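Nitroreductase family protein (Sphingopyxis sp., PDB 7DP1) is an FMN- and NADPH-dependent nitroreductase that reduces nitro groups of dinitroaniline herbicides, contributing to their breakdown. Local coordinates at residues A[82-87]-A[184-189]. The protein carries 1 engineered substitution. Residues are numbered along the deposited sequence; the frame is centred on the assembly and turned at random.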
ATOM      1  N   GLN A  82      -4.656  -0.460  24.211  1.00 45.41           N
ATOM      2  CA  GLN A  82      -5.927  -0.722  23.530  1.00 50.32           C
ATOM      3  C   GLN A  82      -5.641  -1.057  22.071  1.00 42.32           C
ATOM      4  O   GLN A  82      -5.914  -0.259  21.168  1.00 43.11           O
ATOM      5  CB  GLN A  82      -6.873   0.485  23.614  1.00 43.70           C
ATOM      6  CG  GLN A  82      -7.065   1.051  25.024  1.00 46.47           C
ATOM      7  CD  GLN A  82      -7.750   2.409  25.004  1.00 52.04           C
ATOM      8  OE1 GLN A  82      -7.408   3.276  24.187  1.00 48.94           O
ATOM      9  NE2 GLN A  82      -8.713   2.611  25.911  1.00 50.92           N
ATOM     10  N   PRO A  83      -5.047  -2.231  21.832  1.00 46.26           N
ATOM     11  CA  PRO A  83      -4.610  -2.568  20.470  1.00 43.72           C
ATOM     12  C   PRO A  83      -5.793  -2.653  19.514  1.00 39.58           C
ATOM     13  O   PRO A  83      -6.765  -3.297  19.876  1.00 49.38           O
ATOM     14  CB  PRO A  83      -3.935  -3.933  20.650  1.00 44.39           C
ATOM     15  CG  PRO A  83      -3.635  -4.021  22.099  1.00 49.26           C
ATOM     16  CD  PRO A  83      -4.741  -3.301  22.793  1.00 44.32           C
ATOM     17  N   GLU A  84      -5.728  -2.009  18.343  1.00 38.70           N
ATOM     18  CA  GLU A  84      -6.785  -2.104  17.333  1.00 40.27           C
ATOM     19  C   GLU A  84      -6.731  -3.462  16.630  1.00 46.96           C
ATOM     20  O   GLU A  84      -7.748  -3.977  16.154  1.00 45.98           O
ATOM     21  CB  GLU A  84      -6.653  -1.003  16.266  1.00 37.21           C
ATOM     22  CG  GLU A  84      -7.129   0.374  16.619  1.00 42.76           C
ATOM     23  CD  GLU A  84      -8.647   0.490  16.713  1.00 51.91           C
ATOM     24  OE1 GLU A  84      -9.192   0.137  17.775  1.00 52.15           O
ATOM     25  OE2 GLU A  84      -9.293   0.943  15.737  1.00 48.49           O
ATOM     26  N   TYR A  85      -5.526  -4.016  16.562  1.00 47.15           N
ATOM     27  CA  TYR A  85      -5.250  -5.270  15.862  1.00 48.28           C
ATOM     28  C   TYR A  85      -3.840  -5.717  16.239  1.00 47.23           C
ATOM     29  O   TYR A  85      -3.205  -5.102  17.088  1.00 53.45           O
ATOM     30  CB  TYR A  85      -5.365  -5.084  14.353  1.00 38.60           C
ATOM     31  CG  TYR A  85      -4.521  -3.931  13.851  1.00 43.03           C
ATOM     32  CD1 TYR A  85      -3.173  -4.111  13.540  1.00 44.08           C
ATOM     33  CD2 TYR A  85      -5.064  -2.656  13.702  1.00 38.23           C
ATOM     34  CE1 TYR A  85      -2.394  -3.049  13.087  1.00 47.59           C
ATOM     35  CE2 TYR A  85      -4.291  -1.592  13.245  1.00 41.11           C
ATOM     36  CZ  TYR A  85      -2.957  -1.797  12.943  1.00 41.84           C
ATOM     37  OH  TYR A  85      -2.180  -0.750  12.501  1.00 31.82           O
ATOM     38  N   ASP A  86      -3.333  -6.749  15.581  1.00 47.59           N
ATOM     39  CA  ASP A  86      -1.952  -7.191  15.783  1.00 47.77           C
ATOM     40  C   ASP A  86      -0.990  -6.403  14.902  1.00 51.96           C
ATOM     41  O   ASP A  86      -0.980  -6.579  13.669  1.00 46.56           O
ATOM     42  CB  ASP A  86      -1.826  -8.675  15.461  1.00 52.24           C
ATOM     43  CG  ASP A  86      -2.358  -9.546  16.559  1.00 67.69           C
ATOM     44  OD1 ASP A  86      -2.685  -9.009  17.632  1.00 75.13           O
ATOM     45  OD2 ASP A  86      -2.472 -10.767  16.344  1.00 73.91           O
ATOM     46  N   ILE A  87      -0.182  -5.540  15.518  1.00 44.53           N
ATOM     47  CA  ILE A  87       0.728  -4.696  14.743  1.00 51.05           C
ATOM     48  C   ILE A  87       1.836  -5.552  14.137  1.00 55.07           C
ATOM     49  O   ILE A  87       1.993  -5.626  12.913  1.00 52.21           O
ATOM     50  CB  ILE A  87       1.339  -3.578  15.608  1.00 49.52           C
ATOM     51  CG1 ILE A  87       0.225  -2.706  16.199  1.00 54.98           C
ATOM     52  CG2 ILE A  87       2.309  -2.737  14.789  1.00 47.14           C
ATOM     53  CD1 ILE A  87       0.725  -1.452  16.912  1.00 60.40           C
ATOM     54  N   THR A 184      -8.914   5.163  22.242  1.00 55.21           N
ATOM     55  CA  THR A 184      -8.689   6.518  22.737  1.00 54.45           C
ATOM     56  C   THR A 184      -8.567   7.507  21.580  1.00 48.80           C
ATOM     57  O   THR A 184      -9.207   8.548  21.573  1.00 42.03           O
ATOM     58  CB  THR A 184      -7.418   6.620  23.589  1.00 50.27           C
ATOM     59  OG1 THR A 184      -7.592   5.876  24.795  1.00 47.80           O
ATOM     60  CG2 THR A 184      -7.128   8.078  23.932  1.00 46.42           C
ATOM     61  N   VAL A 185      -7.723   7.178  20.611  1.00 41.65           N
ATOM     62  CA  VAL A 185      -7.541   8.042  19.447  1.00 45.17           C
ATOM     63  C   VAL A 185      -8.880   8.275  18.744  1.00 46.23           C
ATOM     64  O   VAL A 185      -9.262   9.422  18.495  1.00 41.09           O
ATOM     65  CB  VAL A 185      -6.521   7.449  18.466  1.00 44.72           C
ATOM     66  CG1 VAL A 185      -6.365   8.344  17.200  1.00 34.75           C
ATOM     67  CG2 VAL A 185      -5.183   7.225  19.165  1.00 45.52           C
ATOM     68  N   ARG A 186      -9.600   7.190  18.461  1.00 42.60           N
ATOM     69  CA  ARG A 186     -10.906   7.282  17.819  1.00 39.58           C
ATOM     70  C   ARG A 186     -11.824   8.165  18.646  1.00 43.19           C
ATOM     71  O   ARG A 186     -12.592   8.944  18.089  1.00 44.39           O
ATOM     72  CB  ARG A 186     -11.547   5.902  17.611  1.00 39.44           C
ATOM     73  CG  ARG A 186     -10.942   5.117  16.447  1.00 41.17           C
ATOM     74  CD  ARG A 186     -11.803   3.922  16.039  1.00 40.74           C
ATOM     75  NE  ARG A 186     -11.383   2.715  16.735  1.00 36.27           N
ATOM     76  CZ  ARG A 186     -12.025   2.170  17.751  1.00 42.45           C
ATOM     77  NH1 ARG A 186     -13.154   2.713  18.203  1.00 49.07           N
ATOM     78  NH2 ARG A 186     -11.537   1.077  18.316  1.00 51.40           N
ATOM     79  N   ALA A 187     -11.773   8.020  19.968  1.00 39.73           N
ATOM     80  CA  ALA A 187     -12.586   8.870  20.824  1.00 42.31           C
ATOM     81  C   ALA A 187     -12.237  10.354  20.652  1.00 52.81           C
ATOM     82  O   ALA A 187     -13.124  11.181  20.429  1.00 58.21           O
ATOM     83  CB  ALA A 187     -12.437   8.457  22.288  1.00 54.15           C
ATOM     84  N   GLU A 188     -10.950  10.688  20.713  1.00 47.57           N
ATOM     85  CA  GLU A 188     -10.538  12.094  20.673  1.00 46.09           C
ATOM     86  C   GLU A 188     -10.795  12.751  19.322  1.00 52.00           C
ATOM     87  O   GLU A 188     -10.934  13.974  19.226  1.00 54.40           O
ATOM     88  CB  GLU A 188      -9.067  12.227  21.051  1.00 47.58           C
ATOM     89  CG  GLU A 188      -8.827  11.963  22.520  1.00 57.87           C
ATOM     90  CD  GLU A 188      -9.649  12.886  23.416  1.00 67.94           C
ATOM     91  OE1 GLU A 188      -9.825  14.066  23.047  1.00 65.68           O
ATOM     92  OE2 GLU A 188     -10.116  12.429  24.486  1.00 72.20           O
ATOM     93  N   LEU A 189     -10.867  11.924  18.292  1.00 48.29           N
ATOM     94  CA  LEU A 189     -11.136  12.375  16.941  1.00 49.71           C
ATOM     95  C   LEU A 189     -12.651  12.354  16.705  1.00 50.68           C
ATOM     96  O   LEU A 189     -13.151  12.855  15.693  1.00 51.11           O
ATOM     97  CB  LEU A 189     -10.439  11.467  15.926  1.00 42.22           C
ATOM     98  CG  LEU A 189      -8.903  11.399  15.909  1.00 41.71           C
ATOM     99  CD1 LEU A 189      -8.422  10.514  14.782  1.00 34.45           C
ATOM    100  CD2 LEU A 189      -8.229  12.754  15.846  1.00 44.41           C
TER
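The carboxylate of E84 lies at the edge of the R186 guanidinium, near its plane, and the two form a side-on, two-pronged salt bridge that ties the loop between helices 60-74 and 96-109 to helix 182-189 of the FMN-dependent nitroreductase fold. The flat groups are not coplanar: their planes stand 36° apart, and the two oxygens are used unequally. NH2 of R186 reaches E84 OE1 on its syn side at 2.6 Å, whereas NE of R186 meets E84 OE2 at 2.9 Å from above the carboxylate plane. Both N-H...O bonds are nearly straight. A bend at chi3 (-93°) in the R186 chain turns the NE edge toward the acid. E84 OE2 also accepts from the backbone N of L197 in strand 195-204, which helps to fix the rotation of the carboxylate. Replacing R186 by an alanine would remove both guanidinium donors and is likely to leave the E84 charge without its close counterion and the carboxylate freer to turn, with R144 as a long, weak ion-pair partner.

The second link is made by the Q82 amide, whose chain is extended beyond CG and crosses the T184 side chain at about a right angle. Backbone hydrogen bonds between Q82 and M180 and between E84 and A179 hold the loop close to the residues preceding the helix. Q82 OE1 takes two donors from one residue, approaching from opposite faces of the amide plane: T184 N at 3.1 Å, noticeably bent, and T184 OG1 at 2.7 Å.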